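Local structure of probable glutathione S-transferase (Pseudomonas aeruginosa, 6JWK) at residues Trp134-Leu139 and Ala182-Leu187; Asn173-Gly178 and Glu189-Cys194; Ile69-Asp74 and Arg81-Asp86; Ala91-Leu96 and Ala153-Ala158. The protein probably isomerises maleylpyruvate to fumarylpyruvate with glutathione as cofactor, as a zeta-class member of the glutathione S-transferase superfamily. One frame throughout, in Å; residues are numbered along the deposited sequence.

Overall arrangement
Along the chain, contact 3 comes first, laying the linker that leads into helix 87-103 back against the end of helix 66-76, in the thioredoxin-like domain. Contact 4 closes a much longer, mostly helical loop, from helix 87-103 to the turn after helix 124-149. Contact 1 opens within that loop and closes beyond it, so contacts 1 and 4 cross. Contact 2, joining helices 162-176 and 185-195, crosses contact 1 but opens only after contact 4 has closed, in series. Contacts 1, 2 and 4 bind the helical C-terminal domain together. Pro84 packs on Ala93 to join contacts 3 and 4, Val135 on Ala174 links contacts 1 and 2, and Arg193 bonds to Ala153 between contacts 2 and 4.

Contact 1: Trp134-Leu139 and Ala182-Leu187; sequences WVAEGL and APYPAL
In the helical C-terminal domain, helix 124-149 meets the start of helix 185-195 where Leu139 lies over the ring of Tyr184. Leu139 CB is 3.7 Å from the centroid of the Tyr184 ring and only 8° from the ring normal, a CH-pi contact over the middle of the face. The other face carries Pro183 CB, set toward the rim, and the ring is thereby held between a leucine and its own preceding proline. Tyr184 chi1 (-34°), off a staggered value, keeps CG beside the backbone N and brings the ring against Leu139, with its hydroxyl reaching Ala136: OH is 3.4 Å from Ala136 CA. Tyr184 is also the N-cap residue of helix 185-195. The N-H groups of Ala186 and Leu187 in the first turn of that helix bond to Glu143, one turn beyond Leu139, so polar bonds join the same two helices beside the apolar patch. Leu139 CD1 touches the CD2-CE2 side of the ring, 4.0 Å from Tyr184 CE2. The other branch of Leu139, CD2, is 3.9 Å from Leu187 CD1. Leu171 of helix 162-176 and Ile104 also pack on Leu139.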
loop_
_atom_site.group_PDB
_atom_site.type_symbol
_atom_site.label_atom_id
_atom_site.label_comp_id
_atom_site.label_asym_id
_atom_site.label_seq_id
_atom_site.Cartn_x
_atom_site.Cartn_y
_atom_site.Cartn_z
ATOM N N TRP B 134 -11.551 11.781 2.152
ATOM C CA TRP B 134 -10.546 10.842 1.605
ATOM C C TRP B 134 -11.330 9.783 0.807
ATOM O O TRP B 134 -10.857 9.359 -0.279
ATOM C CB TRP B 134 -9.693 10.263 2.742
ATOM C CG TRP B 134 -8.969 11.315 3.530
ATOM C CD1 TRP B 134 -9.040 11.508 4.873
ATOM C CD2 TRP B 134 -8.124 12.356 3.020
ATOM N NE1 TRP B 134 -8.293 12.595 5.240
ATOM C CE2 TRP B 134 -7.737 13.150 4.120
ATOM C CE3 TRP B 134 -7.626 12.689 1.759
ATOM C CZ2 TRP B 134 -6.905 14.263 3.990
ATOM C CZ3 TRP B 134 -6.773 13.769 1.626
ATOM C CH2 TRP B 134 -6.417 14.544 2.731
ATOM N N VAL B 135 -12.512 9.397 1.305
ATOM C CA VAL B 135 -13.411 8.475 0.566
ATOM C C VAL B 135 -13.780 9.096 -0.787
ATOM O O VAL B 135 -13.600 8.387 -1.783
ATOM C CB VAL B 135 -14.631 8.018 1.386
ATOM C CG1 VAL B 135 -15.724 7.413 0.508
ATOM C CG2 VAL B 135 -14.214 7.000 2.444
ATOM N N ALA B 136 -14.271 10.329 -0.869
ATOM C CA ALA B 136 -14.754 10.903 -2.162
ATOM C C ALA B 136 -13.594 11.001 -3.150
ATOM O O ALA B 136 -13.732 10.568 -4.270
ATOM C CB ALA B 136 -15.395 12.281 -1.970
ATOM N N GLU B 137 -12.463 11.541 -2.724
ATOM C CA GLU B 137 -11.259 11.667 -3.575
ATOM C C GLU B 137 -10.864 10.282 -4.103
ATOM O O GLU B 137 -10.622 10.168 -5.314
ATOM C CB GLU B 137 -10.065 12.215 -2.781
ATOM C CG GLU B 137 -10.316 13.560 -2.147
ATOM C CD GLU B 137 -10.116 14.708 -3.099
ATOM O OE1 GLU B 137 -9.018 14.804 -3.648
ATOM O OE2 GLU B 137 -11.075 15.447 -3.324
ATOM N N GLY B 138 -10.759 9.287 -3.218
ATOM C CA GLY B 138 -10.262 7.948 -3.603
ATOM C C GLY B 138 -11.258 7.180 -4.476
ATOM O O GLY B 138 -10.843 6.566 -5.449
ATOM N N LEU B 139 -12.527 7.155 -4.101
ATOM C CA LEU B 139 -13.524 6.322 -4.828
ATOM C C LEU B 139 -13.835 6.946 -6.195
ATOM O O LEU B 139 -14.100 6.182 -7.117
ATOM C CB LEU B 139 -14.787 6.134 -3.982
ATOM C CG LEU B 139 -14.641 5.277 -2.735
ATOM C CD1 LEU B 139 -16.002 4.937 -2.178
ATOM C CD2 LEU B 139 -13.833 4.023 -2.973
ATOM N N ALA B 182 -23.597 7.203 -4.135
ATOM C CA ALA B 182 -24.322 7.455 -5.412
ATOM C C ALA B 182 -23.368 7.787 -6.551
ATOM O O ALA B 182 -23.602 7.355 -7.672
ATOM C CB ALA B 182 -25.378 8.531 -5.247
ATOM N N PRO B 183 -22.281 8.580 -6.381
ATOM C CA PRO B 183 -21.376 8.850 -7.500
ATOM C C PRO B 183 -20.539 7.653 -8.005
ATOM O O PRO B 183 -19.872 7.793 -9.025
ATOM C CB PRO B 183 -20.465 9.988 -7.022
ATOM C CG PRO B 183 -21.186 10.538 -5.787
ATOM C CD PRO B 183 -21.962 9.366 -5.188
ATOM N N TYR B 184 -20.658 6.458 -7.408
ATOM C CA TYR B 184 -19.819 5.298 -7.836
ATOM C C TYR B 184 -20.704 4.115 -8.259
ATOM O O TYR B 184 -20.609 2.996 -7.698
ATOM C CB TYR B 184 -18.813 4.978 -6.721
ATOM C CG TYR B 184 -18.339 6.199 -5.968
ATOM C CD1 TYR B 184 -17.545 7.167 -6.574
ATOM C CD2 TYR B 184 -18.803 6.457 -4.678
ATOM C CE1 TYR B 184 -17.195 8.343 -5.914
ATOM C CE2 TYR B 184 -18.434 7.605 -3.995
ATOM C CZ TYR B 184 -17.615 8.540 -4.607
ATOM O OH TYR B 184 -17.347 9.694 -3.924
ATOM N N PRO B 185 -21.534 4.249 -9.331
ATOM C CA PRO B 185 -22.426 3.144 -9.710
ATOM C C PRO B 185 -21.670 1.876 -10.142
ATOM O O PRO B 185 -22.087 0.772 -9.789
ATOM C CB PRO B 185 -23.330 3.744 -10.817
ATOM C CG PRO B 185 -22.455 4.855 -11.414
ATOM C CD PRO B 185 -21.691 5.427 -10.216
ATOM N N ALA B 186 -20.539 2.000 -10.836
ATOM C CA ALA B 186 -19.790 0.798 -11.251
ATOM C C ALA B 186 -19.229 0.138 -9.968
ATOM O O ALA B 186 -19.237 -1.120 -9.888
ATOM C CB ALA B 186 -18.721 1.100 -12.306
ATOM N N LEU B 187 -18.749 0.911 -8.991
ATOM C CA LEU B 187 -18.207 0.286 -7.744
ATOM C C LEU B 187 -19.347 -0.454 -7.021
ATOM O O LEU B 187 -19.145 -1.633 -6.613
ATOM C CB LEU B 187 -17.565 1.328 -6.816
ATOM C CG LEU B 187 -16.314 2.073 -7.303
ATOM C CD1 LEU B 187 -15.758 2.936 -6.171
ATOM C CD2 LEU B 187 -15.231 1.136 -7.845
#

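Contact 2: Asn173-Gly178 and Glu189-Cys194; sequences NARRMG and ELEGRC
Arg175, in the last turn of helix 162-176, reaches across to Glu191 on helix 185-195 and ties the two C-terminal-domain helices with a bidentate salt bridge. From CB, which points toward the other helix, the chain runs out with CG anti to the backbone N and continues extended to CD. Along its way the side chain touches Leu181, from the loop that joins the two helices. The one bend comes at chi3 (-57°), and it turns the guanidinium so that both terminal nitrogens meet the carboxylate. NE is occupied otherwise: it donates to a bound glycerol, probably from the crystallisation liquor. At the tip the two groups meet end-on. Arg175 NH1 lies 2.8 Å from Glu191 OE2 with an N-H...O angle of 166°, and Arg175 NH2 is 2.8 Å from Glu191 OE1, which uses its syn lone pair. The two bonds hold the groups nearly coplanar, their planes 26° apart, and limit the rotation of each. Glu191 comes from the opposite direction, with CG anti to its own backbone N and the rest of the chain extended. Its carboxylate belongs to a buried residue that also packs on Leu171, and the paired arginine probably keeps it ionised. Just past Arg175 the helix ends in a Schellman motif: Gly178 takes a positive phi, and Gly178 N bonds back to Arg175 O at 3.0 Å.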
loop_
_atom_site.group_PDB
_atom_site.type_symbol
_atom_site.label_atom_id
_atom_site.label_comp_id
_atom_site.label_asym_id
_atom_site.label_seq_id
_atom_site.Cartn_x
_atom_site.Cartn_y
_atom_site.Cartn_z
ATOM N N ASN B 173 -17.161 0.070 4.742
ATOM C CA ASN B 173 -16.669 1.089 5.699
ATOM C C ASN B 173 -17.261 2.443 5.334
ATOM O O ASN B 173 -17.744 3.146 6.269
ATOM C CB ASN B 173 -15.153 1.231 5.681
ATOM C CG ASN B 173 -14.440 0.289 6.604
ATOM O OD1 ASN B 173 -15.070 -0.328 7.463
ATOM N ND2 ASN B 173 -13.121 0.203 6.420
ATOM N N ALA B 174 -17.143 2.833 4.066
ATOM C CA ALA B 174 -17.644 4.142 3.591
ATOM C C ALA B 174 -19.162 4.224 3.848
ATOM O O ALA B 174 -19.656 5.321 4.284
ATOM C CB ALA B 174 -17.301 4.376 2.148
ATOM N N ARG B 175 -19.886 3.122 3.609
ATOM C CA ARG B 175 -21.364 3.104 3.733
ATOM C C ARG B 175 -21.686 3.339 5.206
ATOM O O ARG B 175 -22.530 4.210 5.496
ATOM C CB ARG B 175 -21.947 1.769 3.263
ATOM C CG ARG B 175 -23.443 1.600 3.528
ATOM C CD ARG B 175 -24.003 0.350 2.836
ATOM N NE ARG B 175 -23.761 0.400 1.381
ATOM C CZ ARG B 175 -22.857 -0.301 0.678
ATOM N NH1 ARG B 175 -22.064 -1.169 1.274
ATOM N NH2 ARG B 175 -22.708 -0.090 -0.618
ATOM N N ARG B 176 -21.011 2.592 6.083
ATOM C CA ARG B 176 -21.239 2.614 7.542
ATOM C C ARG B 176 -20.903 4.012 8.093
ATOM O O ARG B 176 -21.522 4.409 9.102
ATOM C CB ARG B 176 -20.461 1.502 8.234
ATOM C CG ARG B 176 -20.893 1.294 9.674
ATOM C CD ARG B 176 -20.251 0.055 10.270
ATOM N NE ARG B 176 -18.812 0.263 10.353
ATOM C CZ ARG B 176 -17.880 -0.323 9.587
ATOM N NH1 ARG B 176 -16.605 -0.017 9.763
ATOM N NH2 ARG B 176 -18.200 -1.219 8.666
ATOM N N MET B 177 -19.993 4.756 7.469
ATOM C CA MET B 177 -19.615 6.111 7.972
ATOM C C MET B 177 -20.533 7.175 7.360
ATOM O O MET B 177 -20.262 8.380 7.529
ATOM C CB MET B 177 -18.141 6.418 7.661
ATOM C CG MET B 177 -17.197 5.751 8.612
ATOM S SD MET B 177 -17.474 6.242 10.340
ATOM C CE MET B 177 -17.129 7.986 10.121
ATOM N N GLY B 178 -21.554 6.787 6.597
ATOM C CA GLY B 178 -22.557 7.768 6.137
ATOM C C GLY B 178 -22.101 8.443 4.884
ATOM O O GLY B 178 -22.682 9.470 4.535
ATOM N N GLU B 189 -22.057 -1.739 -8.325
ATOM C CA GLU B 189 -22.450 -2.927 -9.095
ATOM C C GLU B 189 -21.421 -4.041 -8.835
ATOM O O GLU B 189 -21.821 -5.222 -8.660
ATOM C CB GLU B 189 -22.571 -2.548 -10.570
ATOM C CG GLU B 189 -22.784 -3.736 -11.476
ATOM C CD GLU B 189 -22.721 -3.350 -12.937
ATOM O OE1 GLU B 189 -21.612 -2.950 -13.420
ATOM O OE2 GLU B 189 -23.780 -3.390 -13.564
ATOM N N LEU B 190 -20.125 -3.708 -8.826
ATOM C CA LEU B 190 -19.096 -4.755 -8.612
ATOM C C LEU B 190 -19.276 -5.309 -7.205
ATOM O O LEU B 190 -19.173 -6.513 -7.007
ATOM C CB LEU B 190 -17.721 -4.131 -8.812
ATOM C CG LEU B 190 -16.513 -5.013 -8.528
ATOM C CD1 LEU B 190 -16.586 -6.290 -9.339
ATOM C CD2 LEU B 190 -15.216 -4.231 -8.791
ATOM N N GLU B 191 -19.506 -4.421 -6.252
ATOM C CA GLU B 191 -19.719 -4.844 -4.860
ATOM C C GLU B 191 -20.873 -5.847 -4.811
ATOM O O GLU B 191 -20.708 -6.875 -4.151
ATOM C CB GLU B 191 -19.966 -3.629 -3.988
ATOM C CG GLU B 191 -20.235 -3.992 -2.547
ATOM C CD GLU B 191 -20.743 -2.824 -1.707
ATOM O OE1 GLU B 191 -21.323 -1.927 -2.296
ATOM O OE2 GLU B 191 -20.518 -2.805 -0.439
ATOM N N GLY B 192 -21.995 -5.555 -5.475
ATOM C CA GLY B 192 -23.175 -6.447 -5.510
ATOM C C GLY B 192 -22.827 -7.784 -6.132
ATOM O O GLY B 192 -23.210 -8.823 -5.561
ATOM N N ARG B 193 -22.032 -7.811 -7.208
ATOM C CA ARG B 193 -21.628 -9.106 -7.791
ATOM C C ARG B 193 -20.821 -9.921 -6.785
ATOM O O ARG B 193 -20.961 -11.146 -6.767
ATOM C CB ARG B 193 -20.762 -8.993 -9.043
ATOM C CG ARG B 193 -21.520 -8.433 -10.215
ATOM C CD ARG B 193 -20.767 -8.509 -11.526
ATOM N NE ARG B 193 -21.600 -7.652 -12.344
ATOM C CZ ARG B 193 -21.162 -6.843 -13.281
ATOM N NH1 ARG B 193 -19.867 -6.731 -13.515
ATOM N NH2 ARG B 193 -22.030 -6.155 -13.999
ATOM N N CYS B 194 -19.913 -9.295 -6.068
ATOM C CA CYS B 194 -19.109 -10.002 -5.022
ATOM C C CYS B 194 -19.989 -10.542 -3.880
ATOM O O CYS B 194 -19.852 -11.730 -3.518
ATOM C CB CYS B 194 -18.080 -9.026 -4.473
ATOM S SG CYS B 194 -16.820 -8.585 -5.698
#

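Contact 3: Ile69-Asp74 and Arg81-Asp86; sequences IIDYLD and RLIPLD
Asp74, near the end of helix 66-76, receives two successive backbone N-H groups, of Leu82 and Ile83, from the linker that leads out of the thioredoxin-like domain into helix 87-103. These are the hydrogen bonds of the contact. Leu82 N gives a nearly straight bond to Asp74 OD1 (2.8 Å, 170°), while Ile83 N bonds to Asp74 OD2 at 2.9 Å with a more bent angle of 140°. Each oxygen uses its syn lone pair, so the carboxylate clasps the linker backbone and its rotation is fixed. In charge terms, Asp74 OD1 also forms a salt bridge with Lys22 of helix 10-22, and Asp71 OD2 forms one with Arg90 of the second subunit. Arg81 NH2 stays 4.5 Å from Asp74 OD2, beyond a salt bridge, and its chain crosses the aspartate at about a right angle, Arg81 CG 3.5 Å from Asp74 OD2. Apolar packing flanks the polar centre. Ile70 CG2 meets Leu82 CD1 at 3.9 Å, the two side chains likewise crossing; both also touch Ala18 of helix 10-22. On the linker side, Ile83 CD1 presses on Asp71, 3.3 Å from OD1 and 3.7 Å from CB.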
loop_
_atom_site.group_PDB
_atom_site.type_symbol
_atom_site.label_atom_id
_atom_site.label_comp_id
_atom_site.label_asym_id
_atom_site.label_seq_id
_atom_site.Cartn_x
_atom_site.Cartn_y
_atom_site.Cartn_z
ATOM N N ILE B 69 0.156 -10.827 2.156
ATOM C CA ILE B 69 -0.453 -12.140 2.472
ATOM C C ILE B 69 -1.221 -12.576 1.222
ATOM O O ILE B 69 -1.142 -13.748 0.855
ATOM C CB ILE B 69 -1.362 -12.071 3.698
ATOM C CG1 ILE B 69 -0.546 -11.894 4.974
ATOM C CG2 ILE B 69 -2.246 -13.304 3.756
ATOM C CD1 ILE B 69 -1.304 -11.198 6.105
ATOM N N ILE B 70 -1.970 -11.681 0.602
ATOM C CA ILE B 70 -2.761 -12.109 -0.590
ATOM C C ILE B 70 -1.799 -12.629 -1.662
ATOM O O ILE B 70 -2.071 -13.702 -2.298
ATOM C CB ILE B 70 -3.664 -10.974 -1.055
ATOM C CG1 ILE B 70 -4.801 -10.837 -0.059
ATOM C CG2 ILE B 70 -4.153 -11.194 -2.479
ATOM C CD1 ILE B 70 -5.641 -9.606 -0.321
ATOM N N ASP B 71 -0.730 -11.889 -1.926
ATOM C CA ASP B 71 0.314 -12.303 -2.903
ATOM C C ASP B 71 0.907 -13.674 -2.521
ATOM O O ASP B 71 1.032 -14.524 -3.388
ATOM C CB ASP B 71 1.454 -11.278 -2.946
ATOM C CG ASP B 71 2.470 -11.621 -4.021
ATOM O OD1 ASP B 71 2.149 -11.378 -5.173
ATOM O OD2 ASP B 71 3.555 -12.153 -3.696
ATOM N N TYR B 72 1.221 -13.904 -1.255
ATOM C CA TYR B 72 1.776 -15.188 -0.762
ATOM C C TYR B 72 0.788 -16.353 -0.971
ATOM O O TYR B 72 1.209 -17.478 -1.343
ATOM C CB TYR B 72 2.139 -15.035 0.716
ATOM C CG TYR B 72 2.872 -16.220 1.268
ATOM C CD1 TYR B 72 4.079 -16.629 0.722
ATOM C CD2 TYR B 72 2.337 -16.967 2.301
ATOM C CE1 TYR B 72 4.756 -17.733 1.214
ATOM C CE2 TYR B 72 3.012 -18.059 2.824
ATOM C CZ TYR B 72 4.224 -18.442 2.283
ATOM O OH TYR B 72 4.867 -19.527 2.801
ATOM N N LEU B 73 -0.511 -16.119 -0.781
ATOM C CA LEU B 73 -1.536 -17.162 -0.999
ATOM C C LEU B 73 -1.501 -17.654 -2.445
ATOM O O LEU B 73 -1.843 -18.851 -2.660
ATOM C CB LEU B 73 -2.928 -16.625 -0.656
ATOM C CG LEU B 73 -3.169 -16.338 0.813
ATOM C CD1 LEU B 73 -4.593 -15.831 1.023
ATOM C CD2 LEU B 73 -2.891 -17.588 1.651
ATOM N N ASP B 74 -1.127 -16.819 -3.406
ATOM C CA ASP B 74 -0.980 -17.289 -4.806
ATOM C C ASP B 74 0.217 -18.252 -4.959
ATOM O O ASP B 74 0.178 -19.064 -5.871
ATOM C CB ASP B 74 -0.858 -16.151 -5.802
ATOM C CG ASP B 74 -2.165 -15.545 -6.290
ATOM O OD1 ASP B 74 -3.247 -16.054 -5.933
ATOM O OD2 ASP B 74 -2.086 -14.526 -6.992
ATOM N N ARG B 81 -6.389 -17.671 -9.118
ATOM C CA ARG B 81 -5.286 -16.712 -8.937
ATOM C C ARG B 81 -5.852 -15.388 -8.414
ATOM O O ARG B 81 -6.811 -14.914 -8.948
ATOM C CB ARG B 81 -4.518 -16.577 -10.249
ATOM C CG ARG B 81 -3.130 -16.009 -10.039
ATOM C CD ARG B 81 -2.294 -16.059 -11.288
ATOM N NE ARG B 81 -1.879 -17.438 -11.467
ATOM C CZ ARG B 81 -0.898 -18.032 -10.804
ATOM N NH1 ARG B 81 -0.634 -19.305 -11.059
ATOM N NH2 ARG B 81 -0.186 -17.368 -9.906
ATOM N N LEU B 82 -5.291 -14.783 -7.374
ATOM C CA LEU B 82 -5.854 -13.497 -6.861
ATOM C C LEU B 82 -5.156 -12.317 -7.535
ATOM O O LEU B 82 -5.690 -11.205 -7.512
ATOM C CB LEU B 82 -5.725 -13.428 -5.336
ATOM C CG LEU B 82 -6.483 -14.523 -4.588
ATOM C CD1 LEU B 82 -6.224 -14.443 -3.108
ATOM C CD2 LEU B 82 -7.968 -14.472 -4.857
ATOM N N ILE B 83 -3.961 -12.538 -8.076
ATOM C CA ILE B 83 -3.149 -11.491 -8.768
ATOM C C ILE B 83 -2.838 -11.977 -10.165
ATOM O O ILE B 83 -2.251 -13.041 -10.325
ATOM C CB ILE B 83 -1.852 -11.156 -7.987
ATOM C CG1 ILE B 83 -2.175 -10.712 -6.560
ATOM C CG2 ILE B 83 -1.060 -10.086 -8.735
ATOM C CD1 ILE B 83 -0.973 -10.497 -5.694
ATOM N N PRO B 84 -3.146 -11.204 -11.216
ATOM C CA PRO B 84 -2.961 -11.678 -12.580
ATOM C C PRO B 84 -1.510 -12.019 -12.935
ATOM O O PRO B 84 -0.594 -11.404 -12.413
ATOM C CB PRO B 84 -3.378 -10.479 -13.432
ATOM C CG PRO B 84 -4.286 -9.707 -12.512
ATOM C CD PRO B 84 -3.625 -9.823 -11.165
ATOM N N LEU B 85 -1.348 -12.964 -13.855
ATOM C CA LEU B 85 -0.026 -13.384 -14.372
ATOM C C LEU B 85 0.431 -12.394 -15.438
ATOM O O LEU B 85 1.620 -12.049 -15.458
ATOM C CB LEU B 85 -0.163 -14.790 -14.969
ATOM C CG LEU B 85 0.063 -15.924 -13.981
ATOM C CD1 LEU B 85 0.040 -17.271 -14.706
ATOM C CD2 LEU B 85 1.367 -15.716 -13.241
ATOM N N ASP B 86 -0.472 -11.962 -16.312
ATOM C CA ASP B 86 -0.121 -10.988 -17.376
ATOM C C ASP B 86 0.367 -9.676 -16.745
ATOM O O ASP B 86 -0.327 -9.113 -15.890
ATOM C CB ASP B 86 -1.317 -10.708 -18.257
ATOM C CG ASP B 86 -1.000 -9.711 -19.358
ATOM O OD1 ASP B 86 -0.735 -10.164 -20.455
ATOM O OD2 ASP B 86 -1.080 -8.497 -19.123
#

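Contact 4: Ala91-Leu96 and Ala153-Ala158; sequences AQALEL and AFFAGA
Phe155 holds its CG anti to the backbone N (chi1 -172°), which extends the benzyl group out of its turn and onto helix 87-103; Leu96, with chi1 at -177°, likewise swings its branches out to meet it. One side of the ring leans obliquely on the helix. Its CD1-CE1 side rests on Ala93, where Phe155 CE1 is 4.0 Å from Ala93 CB and comes as near as 3.5 Å to Ala93 N. Its CD2-CE2 side rests on Leu96: Phe155 CD2 meets Leu96 CD2 at 3.6 Å, the same methyl also touching CE2. The leading atom, Phe155 CZ, runs up against the helix backbone, 3.6 Å from Gln92 O, so the ring packs on main chain as well as on side chains. That carbonyl is already used within the helix, accepting from Leu96 N. Behind the ring stands a type I turn from Phe154 to Gly157, with Phe154 N bonded to Gly157 O at 2.9 Å and Gly157 N to Phe154 O at 3.2 Å. A classic beta bulge sets Ala153 and Phe154 together opposite Gly157, and the backbone N of Phe155 is taken by Glu164. Gln92 CB lies level with the ring, 4.1 Å from Phe155 CE1 and CZ, and OE1 goes to Arg151. The contact thus fits the turn after helix 124-149 onto helix 87-103 within the all-helical C-terminal domain of the GST fold, with His149 of helix 124-149 and Val163 of helix 162-176 also packed on Phe155, while Glu95 bonds to Ser64 of the second subunit.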
loop_
_atom_site.group_PDB
_atom_site.type_symbol
_atom_site.label_atom_id
_atom_site.label_comp_id
_atom_site.label_asym_id
_atom_site.label_seq_id
_atom_site.Cartn_x
_atom_site.Cartn_y
_atom_site.Cartn_z
ATOM N N ALA B 91 -0.315 -4.881 -13.358
ATOM C CA ALA B 91 -0.027 -3.462 -13.042
ATOM C C ALA B 91 -1.344 -2.722 -12.831
ATOM O O ALA B 91 -1.454 -1.954 -11.886
ATOM C CB ALA B 91 0.815 -2.803 -14.109
ATOM N N GLN B 92 -2.352 -3.007 -13.670
ATOM C CA GLN B 92 -3.680 -2.356 -13.579
ATOM C C GLN B 92 -4.416 -2.800 -12.309
ATOM O O GLN B 92 -5.019 -1.965 -11.662
ATOM C CB GLN B 92 -4.431 -2.676 -14.876
ATOM C CG GLN B 92 -3.888 -1.855 -16.036
ATOM C CD GLN B 92 -4.568 -2.163 -17.353
ATOM O OE1 GLN B 92 -5.072 -3.265 -17.575
ATOM N NE2 GLN B 92 -4.477 -1.210 -18.270
ATOM N N ALA B 93 -4.402 -4.085 -11.987
ATOM C CA ALA B 93 -5.076 -4.603 -10.766
ATOM C C ALA B 93 -4.361 -4.026 -9.530
ATOM O O ALA B 93 -5.039 -3.509 -8.626
ATOM C CB ALA B 93 -5.063 -6.106 -10.840
ATOM N N LEU B 94 -3.021 -4.028 -9.511
ATOM C CA LEU B 94 -2.269 -3.466 -8.349
ATOM C C LEU B 94 -2.480 -1.963 -8.242
ATOM O O LEU B 94 -2.573 -1.480 -7.112
ATOM C CB LEU B 94 -0.780 -3.815 -8.429
ATOM C CG LEU B 94 -0.476 -5.308 -8.363
ATOM C CD1 LEU B 94 1.023 -5.579 -8.630
ATOM C CD2 LEU B 94 -0.907 -5.858 -7.023
ATOM N N GLU B 95 -2.694 -1.270 -9.349
ATOM C CA GLU B 95 -2.919 0.204 -9.314
ATOM C C GLU B 95 -4.204 0.456 -8.523
ATOM O O GLU B 95 -4.223 1.401 -7.671
ATOM C CB GLU B 95 -2.916 0.865 -10.697
ATOM C CG GLU B 95 -3.374 2.339 -10.632
ATOM C CD GLU B 95 -2.694 3.452 -11.432
ATOM O OE1 GLU B 95 -2.738 3.332 -12.646
ATOM O OE2 GLU B 95 -2.252 4.541 -10.833
ATOM N N LEU B 96 -5.279 -0.279 -8.839
ATOM C CA LEU B 96 -6.575 -0.066 -8.154
ATOM C C LEU B 96 -6.490 -0.558 -6.710
ATOM O O LEU B 96 -6.991 0.126 -5.829
ATOM C CB LEU B 96 -7.676 -0.760 -8.957
ATOM C CG LEU B 96 -9.087 -0.578 -8.422
ATOM C CD1 LEU B 96 -9.403 0.858 -8.108
ATOM C CD2 LEU B 96 -10.060 -1.126 -9.447
ATOM N N ALA B 153 -16.443 -9.100 -15.649
ATOM C CA ALA B 153 -17.514 -8.938 -14.642
ATOM C C ALA B 153 -16.822 -8.462 -13.379
ATOM O O ALA B 153 -17.372 -7.616 -12.692
ATOM C CB ALA B 153 -18.238 -10.236 -14.398
ATOM N N PHE B 154 -15.641 -9.014 -13.129
ATOM C CA PHE B 154 -14.726 -8.537 -12.057
ATOM C C PHE B 154 -13.558 -7.813 -12.720
ATOM O O PHE B 154 -13.368 -7.919 -13.945
ATOM C CB PHE B 154 -14.269 -9.696 -11.170
ATOM C CG PHE B 154 -15.405 -10.505 -10.597
ATOM C CD1 PHE B 154 -16.003 -10.125 -9.403
ATOM C CD2 PHE B 154 -15.974 -11.549 -11.336
ATOM C CE1 PHE B 154 -17.069 -10.844 -8.896
ATOM C CE2 PHE B 154 -17.015 -12.290 -10.809
ATOM C CZ PHE B 154 -17.561 -11.934 -9.593
ATOM N N PHE B 155 -12.709 -7.180 -11.915
ATOM C CA PHE B 155 -11.628 -6.325 -12.448
ATOM C C PHE B 155 -10.706 -7.172 -13.328
ATOM O O PHE B 155 -10.343 -6.737 -14.429
ATOM C CB PHE B 155 -10.824 -5.609 -11.364
ATOM C CG PHE B 155 -9.885 -4.624 -11.994
ATOM C CD1 PHE B 155 -8.629 -5.026 -12.417
ATOM C CD2 PHE B 155 -10.284 -3.330 -12.222
ATOM C CE1 PHE B 155 -7.782 -4.125 -13.023
ATOM C CE2 PHE B 155 -9.428 -2.430 -12.833
ATOM C CZ PHE B 155 -8.189 -2.829 -13.237
ATOM N N ALA B 156 -10.285 -8.315 -12.831
ATOM C CA ALA B 156 -9.252 -9.113 -13.490
ATOM C C ALA B 156 -9.889 -10.013 -14.563
ATOM O O ALA B 156 -9.133 -10.633 -15.275
ATOM C CB ALA B 156 -8.451 -9.889 -12.491
ATOM N N GLY B 157 -11.207 -10.117 -14.664
ATOM C CA GLY B 157 -11.848 -11.078 -15.592
ATOM C C GLY B 157 -13.086 -11.721 -14.998
ATOM O O GLY B 157 -13.947 -11.008 -14.402
ATOM N N ALA B 158 -13.242 -13.032 -15.194
ATOM C CA ALA B 158 -14.492 -13.717 -14.810
ATOM C C ALA B 158 -14.435 -14.090 -13.313
ATOM O O ALA B 158 -15.444 -14.608 -12.807
ATOM C CB ALA B 158 -14.679 -14.949 -15.682
#